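Local coordinates for protein mannose-6-phosphate isomerase (Helicobacter pylori, PDB 2QH5) that probably makes GDP-alpha-D-mannose from alpha-D-mannose 1-phosphate and GTP, releasing diphosphate, the piece here being the nucleotidyltransferase domain of a longer protein, at residues V143-P148 / E177-G182; G183-S188 / I257-L262; Y154-N159 / V163-E168. One frame throughout, in Å; residues are numbered along the deposited sequence. Where two conformers were deposited one is given.

Overall arrangement
All three contacts gather on one side of the nucleotidyltransferase domain, at its mixed sheet. Contact 3, the hairpin 154-159/163-168, is nested within the loop that contact 1 closes between 143-148 and 177-182; their centres are about 11 Å apart. Contact 2 follows both in the chain, its centre about 7 Å from that of contact 3 and about 12 Å from that of contact 1. Strand 184-194 is the common element: Val143 O lies 2.7 Å from Phe186 N, and Tyr185 O lies 2.9 Å from Ile155 N, both probable hydrogen bonds. Around it the three contacts bring together a helix end, two crossing strands and a hairpin.

Contact 1 (V143-P148 / E177-G182); sequences VSIDKP and EFQKSG
Pro148 and Gln179 bring the two backbones closest, their CA atoms 6.9 Å apart where the loop that follows strand 138-144 passes the last turn of helix 172-181. Gln179 makes all the close contacts from the helix side. Its CG stands anti to the backbone N (chi1 -173°), and a bend at the next torsion (chi2 75°) carries the amide across to the loop. There the two ends of the amide meet different surroundings. Gln179 NE2 reaches Asp146 O at 3.1 Å, a weak hydrogen bond because the N-H points well off the line to the oxygen (122°). Gln179 OE1 lies among carbon atoms instead, 3.2 Å from Ile145 CG2 and 3.3 Å from Pro148 CB, the proline and the glutamine side chains crossing at about a right angle. This oxygen is buried by the contact and has no polar partner in the model. The loop has its own internal brace, since Lys147 N donates to Asp146 OD1 at 2.8 Å. Ile145 and Pro148 also pack on Tyr154, while Phe178, next to Gln179, stacks on Phe184. Gly182, with positive phi, is the first residue to leave helical geometry. The whole is a surface join between a strand-to-strand loop and the C-terminal end of a helix, within a nucleotidyltransferase domain of the GT-A clan.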
loop_
_atom_site.group_PDB
_atom_site.type_symbol
_atom_site.label_atom_id
_atom_site.label_comp_id
_atom_site.label_asym_id
_atom_site.label_seq_id
_atom_site.Cartn_x
_atom_site.Cartn_y
_atom_site.Cartn_z
ATOM N N VAL A 143 11.890 6.959 -5.111
ATOM C CA VAL A 143 13.128 6.197 -5.234
ATOM C C VAL A 143 13.867 6.695 -6.470
ATOM O O VAL A 143 13.289 6.777 -7.558
ATOM C CB VAL A 143 12.867 4.667 -5.311
ATOM C CG1 VAL A 143 14.106 3.914 -5.790
ATOM C CG2 VAL A 143 12.424 4.134 -3.956
ATOM N N SER A 144 15.138 7.044 -6.281
ATOM C CA SER A 144 15.968 7.635 -7.330
ATOM C C SER A 144 16.233 6.674 -8.479
ATOM O O SER A 144 16.773 5.584 -8.291
ATOM C CB SER A 144 17.284 8.150 -6.743
ATOM O OG SER A 144 17.733 7.306 -5.697
ATOM N N ILE A 145 15.838 7.109 -9.670
ATOM C CA ILE A 145 15.915 6.311 -10.886
ATOM C C ILE A 145 17.352 6.053 -11.340
ATOM O O ILE A 145 18.165 6.978 -11.415
ATOM C CB ILE A 145 15.169 7.024 -12.040
ATOM C CG1 ILE A 145 13.751 7.412 -11.611
ATOM C CG2 ILE A 145 15.157 6.162 -13.297
ATOM C CD1 ILE A 145 13.011 8.270 -12.620
ATOM N N ASP A 146 17.662 4.791 -11.636
ATOM C CA ASP A 146 18.872 4.459 -12.388
ATOM C C ASP A 146 18.526 3.875 -13.766
ATOM O O ASP A 146 18.900 4.443 -14.795
ATOM C CB ASP A 146 19.830 3.550 -11.590
ATOM C CG ASP A 146 19.107 2.573 -10.674
ATOM O OD1 ASP A 146 18.262 1.792 -11.165
ATOM O OD2 ASP A 146 19.403 2.578 -9.459
ATOM N N LYS A 147 17.798 2.760 -13.776
ATOM C CA LYS A 147 17.366 2.127 -15.023
ATOM C C LYS A 147 15.896 2.429 -15.321
ATOM O O LYS A 147 15.003 1.919 -14.644
ATOM C CB LYS A 147 17.604 0.611 -14.985
ATOM C CG LYS A 147 19.066 0.181 -15.141
ATOM C CD LYS A 147 19.792 0.050 -13.800
ATOM C CE LYS A 147 19.218 -1.081 -12.947
ATOM N NZ LYS A 147 19.234 -2.400 -13.644
ATOM N N PRO A 148 15.645 3.264 -16.344
ATOM C CA PRO A 148 14.294 3.713 -16.698
ATOM C C PRO A 148 13.392 2.655 -17.364
ATOM O O PRO A 148 13.343 2.566 -18.596
ATOM C CB PRO A 148 14.552 4.886 -17.654
ATOM C CG PRO A 148 15.908 4.650 -18.210
ATOM C CD PRO A 148 16.682 3.850 -17.213
ATOM N N GLU A 177 13.207 10.519 -21.560
ATOM C CA GLU A 177 13.184 11.979 -21.603
ATOM C C GLU A 177 13.182 12.566 -20.191
ATOM O O GLU A 177 13.819 13.590 -19.936
ATOM C CB GLU A 177 11.962 12.462 -22.383
ATOM C CG GLU A 177 12.047 13.901 -22.854
ATOM C CD GLU A 177 11.046 14.212 -23.952
ATOM O OE1 GLU A 177 9.867 13.808 -23.826
ATOM O OE2 GLU A 177 11.442 14.866 -24.940
ATOM N N PHE A 178 12.469 11.904 -19.282
ATOM C CA PHE A 178 12.425 12.301 -17.876
ATOM C C PHE A 178 13.648 11.777 -17.117
ATOM O O PHE A 178 13.864 12.121 -15.952
ATOM C CB PHE A 178 11.132 11.816 -17.205
ATOM C CG PHE A 178 9.871 12.412 -17.789
ATOM C CD1 PHE A 178 9.853 13.713 -18.288
ATOM C CD2 PHE A 178 8.690 11.678 -17.810
ATOM C CE1 PHE A 178 8.688 14.258 -18.818
ATOM C CE2 PHE A 178 7.519 12.214 -18.338
ATOM C CZ PHE A 178 7.519 13.507 -18.841
ATOM N N GLN A 179 14.431 10.934 -17.788
ATOM C CA GLN A 179 15.714 10.472 -17.271
ATOM C C GLN A 179 16.713 11.626 -17.283
ATOM O O GLN A 179 17.359 11.912 -16.271
ATOM C CB GLN A 179 16.240 9.310 -18.124
ATOM C CG GLN A 179 17.494 8.635 -17.588
ATOM C CD GLN A 179 17.208 7.743 -16.394
ATOM O OE1 GLN A 179 16.064 7.362 -16.153
ATOM N NE2 GLN A 179 18.249 7.405 -15.642
ATOM N N LYS A 180 16.813 12.283 -18.440
ATOM C CA LYS A 180 17.719 13.411 -18.659
ATOM C C LYS A 180 17.299 14.653 -17.866
ATOM O O LYS A 180 18.150 15.395 -17.368
ATOM C CB LYS A 180 17.791 13.743 -20.157
ATOM C CG LYS A 180 18.786 14.842 -20.520
ATOM C CD LYS A 180 18.422 15.512 -21.836
ATOM C CE LYS A 180 19.281 16.744 -22.081
ATOM N NZ LYS A 180 18.862 17.478 -23.307
ATOM N N SER A 181 15.987 14.864 -17.751
ATOM C CA SER A 181 15.427 16.040 -17.082
ATOM C C SER A 181 15.871 16.219 -15.625
ATOM O O SER A 181 16.205 17.330 -15.208
ATOM C CB SER A 181 13.899 16.012 -17.158
ATOM O OG SER A 181 13.434 16.507 -18.398
ATOM N N GLY A 182 15.873 15.132 -14.857
ATOM C CA GLY A 182 16.206 15.198 -13.434
ATOM C C GLY A 182 15.025 15.655 -12.594
ATOM O O GLY A 182 14.106 16.304 -13.097
#

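Contact 2 (G183-S188 / I257-L262)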
loop_
_atom_site.group_PDB
_atom_site.type_symbol
_atom_site.label_atom_id
_atom_site.label_comp_id
_atom_site.label_asym_id
_atom_site.label_seq_id
_atom_site.Cartn_x
_atom_site.Cartn_y
_atom_site.Cartn_z
ATOM N N GLY A 183 15.048 15.322 -11.308
ATOM C CA GLY A 183 13.925 15.630 -10.423
ATOM C C GLY A 183 12.769 14.659 -10.614
ATOM O O GLY A 183 11.606 14.995 -10.348
ATOM N N PHE A 184 13.097 13.455 -11.081
ATOM C CA PHE A 184 12.124 12.380 -11.258
ATOM C C PHE A 184 12.469 11.162 -10.409
ATOM O O PHE A 184 13.624 10.726 -10.366
ATOM C CB PHE A 184 12.004 11.989 -12.729
ATOM C CG PHE A 184 10.961 12.765 -13.469
ATOM C CD1 PHE A 184 11.305 13.894 -14.197
ATOM C CD2 PHE A 184 9.626 12.377 -13.421
ATOM C CE1 PHE A 184 10.337 14.621 -14.877
ATOM C CE2 PHE A 184 8.651 13.093 -14.101
ATOM C CZ PHE A 184 9.005 14.217 -14.832
ATOM N N TYR A 185 11.456 10.627 -9.733
ATOM C CA TYR A 185 11.618 9.476 -8.851
ATOM C C TYR A 185 10.665 8.344 -9.248
ATOM O O TYR A 185 9.579 8.585 -9.787
ATOM C CB TYR A 185 11.343 9.869 -7.396
ATOM C CG TYR A 185 12.240 10.937 -6.797
ATOM C CD1 TYR A 185 13.222 10.607 -5.864
ATOM C CD2 TYR A 185 12.079 12.281 -7.127
ATOM C CE1 TYR A 185 14.032 11.583 -5.294
ATOM C CE2 TYR A 185 12.891 13.262 -6.570
ATOM C CZ TYR A 185 13.860 12.909 -5.654
ATOM O OH TYR A 185 14.655 13.888 -5.105
ATOM N N PHE A 186 11.079 7.106 -8.984
ATOM C CA PHE A 186 10.178 5.961 -9.081
ATOM C C PHE A 186 9.230 5.996 -7.898
ATOM O O PHE A 186 9.653 6.197 -6.758
ATOM C CB PHE A 186 10.947 4.634 -9.031
ATOM C CG PHE A 186 11.609 4.248 -10.328
ATOM C CD1 PHE A 186 10.935 4.375 -11.541
ATOM C CD2 PHE A 186 12.899 3.720 -10.328
ATOM C CE1 PHE A 186 11.543 4.002 -12.736
ATOM C CE2 PHE A 186 13.514 3.347 -11.514
ATOM C CZ PHE A 186 12.834 3.486 -12.723
ATOM N N ASN A 187 7.947 5.806 -8.167
ATOM C CA ASN A 187 6.996 5.596 -7.089
ATOM C C ASN A 187 7.229 4.236 -6.433
ATOM O O ASN A 187 7.263 3.204 -7.108
ATOM C CB ASN A 187 5.560 5.715 -7.594
ATOM C CG ASN A 187 4.545 5.416 -6.517
ATOM O OD1 ASN A 187 4.787 5.662 -5.329
ATOM N ND2 ASN A 187 3.407 4.864 -6.918
ATOM N N SER A 188 7.390 4.241 -5.115
ATOM C CA SER A 188 7.697 3.024 -4.380
ATOM C C SER A 188 6.490 2.104 -4.314
ATOM O O SER A 188 6.633 0.895 -4.155
ATOM C CB SER A 188 8.157 3.353 -2.965
ATOM O OG SER A 188 7.063 3.765 -2.169
ATOM N N ILE A 257 -0.794 15.733 -2.647
ATOM C CA ILE A 257 0.296 14.758 -2.650
ATOM C C ILE A 257 1.668 15.344 -2.289
ATOM O O ILE A 257 2.143 16.278 -2.941
ATOM C CB ILE A 257 0.384 14.056 -4.029
ATOM C CG1 ILE A 257 -0.942 13.367 -4.343
ATOM C CG2 ILE A 257 1.549 13.043 -4.085
ATOM C CD1 ILE A 257 -1.064 12.914 -5.772
ATOM N N LYS A 258 2.300 14.779 -1.257
ATOM C CA LYS A 258 3.702 15.075 -0.947
ATOM C C LYS A 258 4.584 13.834 -1.083
ATOM O O LYS A 258 4.090 12.714 -1.107
ATOM C CB LYS A 258 3.841 15.683 0.452
ATOM C CG LYS A 258 3.158 17.044 0.624
ATOM C CD LYS A 258 3.862 18.146 -0.154
ATOM C CE LYS A 258 3.301 19.511 0.202
ATOM N NZ LYS A 258 2.194 19.914 -0.693
ATOM N N MET A 259 5.891 14.032 -1.172
ATOM C CA MET A 259 6.812 12.921 -1.361
ATOM C C MET A 259 7.839 12.883 -0.232
ATOM O O MET A 259 8.153 13.913 0.365
ATOM C CB MET A 259 7.522 13.056 -2.709
ATOM C CG MET A 259 8.101 11.762 -3.251
ATOM S SD MET A 259 9.221 12.025 -4.634
ATOM C CE MET A 259 10.719 12.346 -3.714
ATOM N N VAL A 260 8.331 11.685 0.077
ATOM C CA VAL A 260 9.467 11.489 0.982
ATOM C C VAL A 260 10.441 10.540 0.279
ATOM O O VAL A 260 10.023 9.520 -0.251
ATOM C CB VAL A 260 9.029 10.896 2.349
ATOM C CG1 VAL A 260 10.213 10.772 3.297
ATOM C CG2 VAL A 260 7.952 11.749 2.990
ATOM N N GLU A 261 11.728 10.877 0.254
ATOM C CA GLU A 261 12.722 10.046 -0.440
ATOM C C GLU A 261 13.036 8.750 0.304
ATOM O O GLU A 261 13.252 8.754 1.518
ATOM C CB GLU A 261 14.023 10.820 -0.662
ATOM C CG GLU A 261 13.888 12.075 -1.503
ATOM C CD GLU A 261 15.081 13.000 -1.353
ATOM O OE1 GLU A 261 16.225 12.499 -1.305
ATOM O OE2 GLU A 261 14.874 14.231 -1.281
ATOM N N LEU A 262 13.052 7.643 -0.431
ATOM C CA LEU A 262 13.472 6.358 0.122
ATOM C C LEU A 262 14.890 6.014 -0.315
ATOM O O LEU A 262 15.123 5.573 -1.446
ATOM C CB LEU A 262 12.504 5.232 -0.258
ATOM C CG LEU A 262 11.442 4.837 0.774
ATOM C CD1 LEU A 262 10.495 3.801 0.197
ATOM C CD2 LEU A 262 12.081 4.310 2.052
#
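Tyr185 meets Met259 in a Met-aromatic contact, which joins strand 184-194 to strand 257-261 within the sheet of the nucleotidyltransferase domain. Neither strand hydrogen-bonds to the other here; strand 138-144 is the sheet neighbour of both, and the touching parts run 74° apart, so side chains alone close the gap. Along the first segment, Phe184 turns away from the second strand. Tyr185 then points toward it and presents one face of its ring. Over the centre of that face sits the methyl of Met259, CE lying 3.5 Å from the centroid of the Tyr185 ring and almost exactly on its normal, a nearly ideal CH-pi geometry. The sulfur lies over the same face but farther out, Met259 SD being 4.2 Å from the Tyr185 centroid. An extended chain that bends only at its last torsion (chi3 85°) lets Met259 lay its methyl over the ring in this way. Glu261 comes obliquely to the hydroxyl end of the ring, its CG 3.8 Å from Tyr185 CE1, with the carboxylate plane turned 39° from the ring; Glu261 OE2 and Tyr185 OH, at 3.8 Å, are too distant to bond. Farther on, Ser188 again faces the second strand. Its hydroxyl is engaged with Met190 N, and it is the carbon beneath, Ser188 CB, that rests on Leu262 CD1 at 4.0 Å.

Contact 3 (Y154-N159 / V163-E168); sequences YIESPN and VKRFIE
A beta hairpin pairs Tyr154 with Ile167 and Ile155 with Phe166, its strands 153-156 and 165-168 running antiparallel at 163°. The other edge of strand 153-156 is bonded to strand 184-194, so the hairpin extends the sheet of the nucleotidyltransferase domain. Tyr154 and Ile167 form a hydrogen-bonded pair: Tyr154 N donates to Ile167 O and Ile167 N to Tyr154 O, each at 2.9 Å. Glu156 N donates in turn to Arg165 O. Nearer the turn, Glu156 O accepts a hydrogen bond from Lys164 N at 2.7 Å, with Val163 CA adding a weaker CA-H...O contact.

Side chains sort by face. On one, the non-hydrogen-bonded pair Ile155 and Phe166 packs, Ile155 CG1 lying 3.9 Å from Phe166 CE1. The other branch of the isoleucine, CG2, goes to Val163 CB at 3.7 Å, and both Ile155 and Val163 also pack on Met259. Tyr154 O sits above one face of the Phe166 ring, offset toward its rim. Helix 246-251 meets the same phenylalanine through Asp247 and Met251.

Tyr154, Glu156, Arg165 and Ile167 lie on the opposite face, where Tyr154 CB touches Ile167 CG1 at 3.7 Å. Phe184 flanks Glu156 and Ile167 there. The charged end of the hairpin gathers at Glu156, extended with CG anti to the backbone N (chi1 -176°). Its carboxylate lies between two basic side chains. Lys164 NZ stays 4.3 Å from Glu156 OE1, beyond a salt bridge although the opposite charges should still attract. Arg165 does close one: with the carboxylate and guanidinium planes 61° apart, NH1 approaches Glu156 OE2 nearly along its C-O axis, at 2.7 Å.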
loop_
_atom_site.group_PDB
_atom_site.type_symbol
_atom_site.label_atom_id
_atom_site.label_comp_id
_atom_site.label_asym_id
_atom_site.label_seq_id
_atom_site.Cartn_x
_atom_site.Cartn_y
_atom_site.Cartn_z
ATOM N N TYR A 154 5.935 7.306 -12.128
ATOM C CA TYR A 154 6.919 8.377 -12.100
ATOM C C TYR A 154 6.380 9.569 -11.335
ATOM O O TYR A 154 5.324 10.112 -11.674
ATOM C CB TYR A 154 7.310 8.793 -13.520
ATOM C CG TYR A 154 8.331 7.888 -14.178
ATOM C CD1 TYR A 154 8.045 6.546 -14.443
ATOM C CD2 TYR A 154 9.582 8.376 -14.545
ATOM C CE1 TYR A 154 8.978 5.718 -15.044
ATOM C CE2 TYR A 154 10.519 7.557 -15.148
ATOM C CZ TYR A 154 10.212 6.231 -15.393
ATOM O OH TYR A 154 11.145 5.422 -15.993
ATOM N N ILE A 155 7.106 9.956 -10.291
ATOM C CA ILE A 155 6.790 11.163 -9.531
ATOM C C ILE A 155 7.719 12.295 -9.957
ATOM O O ILE A 155 8.942 12.176 -9.841
ATOM C CB ILE A 155 6.957 10.953 -8.007
ATOM C CG1 ILE A 155 6.199 9.716 -7.530
ATOM C CG2 ILE A 155 6.487 12.185 -7.258
ATOM C CD1 ILE A 155 6.617 9.241 -6.149
ATOM N N GLU A 156 7.145 13.387 -10.459
ATOM C CA GLU A 156 7.938 14.586 -10.720
ATOM C C GLU A 156 8.020 15.418 -9.459
ATOM O O GLU A 156 7.010 15.927 -8.979
ATOM C CB GLU A 156 7.360 15.442 -11.849
ATOM C CG GLU A 156 8.256 16.637 -12.187
ATOM C CD GLU A 156 7.822 17.401 -13.426
ATOM O OE1 GLU A 156 8.299 18.537 -13.621
ATOM O OE2 GLU A 156 7.016 16.871 -14.214
ATOM N N SER A 157 9.223 15.542 -8.917
ATOM C CA SER A 157 9.436 16.400 -7.766
ATOM C C SER A 157 10.788 17.095 -7.880
ATOM O O SER A 157 11.839 16.463 -7.736
ATOM C CB SER A 157 9.323 15.617 -6.457
ATOM O OG SER A 157 10.594 15.407 -5.889
ATOM N N PRO A 158 10.763 18.410 -8.168
ATOM C CA PRO A 158 12.017 19.152 -8.281
ATOM C C PRO A 158 12.746 19.245 -6.937
ATOM O O PRO A 158 13.962 19.063 -6.887
ATOM C CB PRO A 158 11.562 20.540 -8.756
ATOM C CG PRO A 158 10.123 20.654 -8.317
ATOM C CD PRO A 158 9.582 19.266 -8.411
ATOM N N ASN A 159 11.991 19.483 -5.864
ATOM C CA ASN A 159 12.556 19.747 -4.546
ATOM C C ASN A 159 12.489 18.573 -3.561
ATOM O O ASN A 159 12.804 18.738 -2.379
ATOM C CB ASN A 159 11.886 20.984 -3.936
ATOM C CG ASN A 159 10.386 20.811 -3.750
ATOM O OD1 ASN A 159 9.928 19.817 -3.185
ATOM N ND2 ASN A 159 9.612 21.792 -4.210
ATOM N N VAL A 163 5.155 17.506 -5.332
ATOM C CA VAL A 163 5.109 16.766 -6.591
ATOM C C VAL A 163 4.376 17.589 -7.650
ATOM O O VAL A 163 3.250 18.041 -7.433
ATOM C CB VAL A 163 4.570 15.287 -6.439
ATOM C CG1 VAL A 163 4.816 14.750 -5.036
ATOM C CG2 VAL A 163 3.105 15.148 -6.828
ATOM N N LYS A 164 5.051 17.821 -8.772
ATOM C CA LYS A 164 4.486 18.612 -9.860
ATOM C C LYS A 164 3.445 17.808 -10.628
ATOM O O LYS A 164 2.434 18.353 -11.069
ATOM C CB LYS A 164 5.585 19.146 -10.792
ATOM C CG LYS A 164 6.454 20.228 -10.150
ATOM C CD LYS A 164 6.564 21.465 -11.034
ATOM C CE LYS A 164 7.798 21.435 -11.929
ATOM N NZ LYS A 164 8.980 22.063 -11.272
ATOM N N ARG A 165 3.704 16.512 -10.783
ATOM C CA ARG A 165 2.701 15.576 -11.288
ATOM C C ARG A 165 3.106 14.111 -11.102
ATOM O O ARG A 165 4.264 13.791 -10.816
ATOM C CB ARG A 165 2.326 15.852 -12.758
ATOM C CG ARG A 165 3.132 15.067 -13.767
ATOM C CD ARG A 165 4.121 15.926 -14.497
ATOM N NE ARG A 165 3.778 16.051 -15.909
ATOM C CZ ARG A 165 4.666 16.201 -16.890
ATOM N NH1 ARG A 165 5.969 16.241 -16.630
ATOM N NH2 ARG A 165 4.248 16.301 -18.143
ATOM N N PHE A 166 2.112 13.241 -11.259
ATOM C CA PHE A 166 2.287 11.804 -11.200
ATOM C C PHE A 166 1.964 11.259 -12.582
ATOM O O PHE A 166 0.874 11.492 -13.107
ATOM C CB PHE A 166 1.311 11.222 -10.178
ATOM C CG PHE A 166 1.696 9.872 -9.664
ATOM C CD1 PHE A 166 2.118 9.719 -8.351
ATOM C CD2 PHE A 166 1.627 8.749 -10.486
ATOM C CE1 PHE A 166 2.474 8.472 -7.866
ATOM C CE2 PHE A 166 1.981 7.500 -10.014
ATOM C CZ PHE A 166 2.405 7.360 -8.701
ATOM N N ILE A 167 2.916 10.553 -13.180
ATOM C CA ILE A 167 2.662 9.869 -14.445
ATOM C C ILE A 167 2.977 8.378 -14.312
ATOM O O ILE A 167 4.141 7.974 -14.274
ATOM C CB ILE A 167 3.394 10.526 -15.674
ATOM C CG1 ILE A 167 4.860 10.876 -15.367
ATOM C CG2 ILE A 167 2.626 11.749 -16.175
ATOM C CD1 ILE A 167 5.128 12.332 -15.044
ATOM N N GLU A 168 1.933 7.560 -14.200
ATOM C CA GLU A 168 2.134 6.123 -14.027
ATOM C C GLU A 168 2.256 5.424 -15.372
ATOM O O GLU A 168 1.407 5.608 -16.249
ATOM C CB GLU A 168 1.023 5.475 -13.198
ATOM C CG GLU A 168 1.486 4.194 -12.520
ATOM C CD GLU A 168 0.452 3.092 -12.562
ATOM O OE1 GLU A 168 0.613 2.102 -11.815
ATOM O OE2 GLU A 168 -0.518 3.207 -13.343
#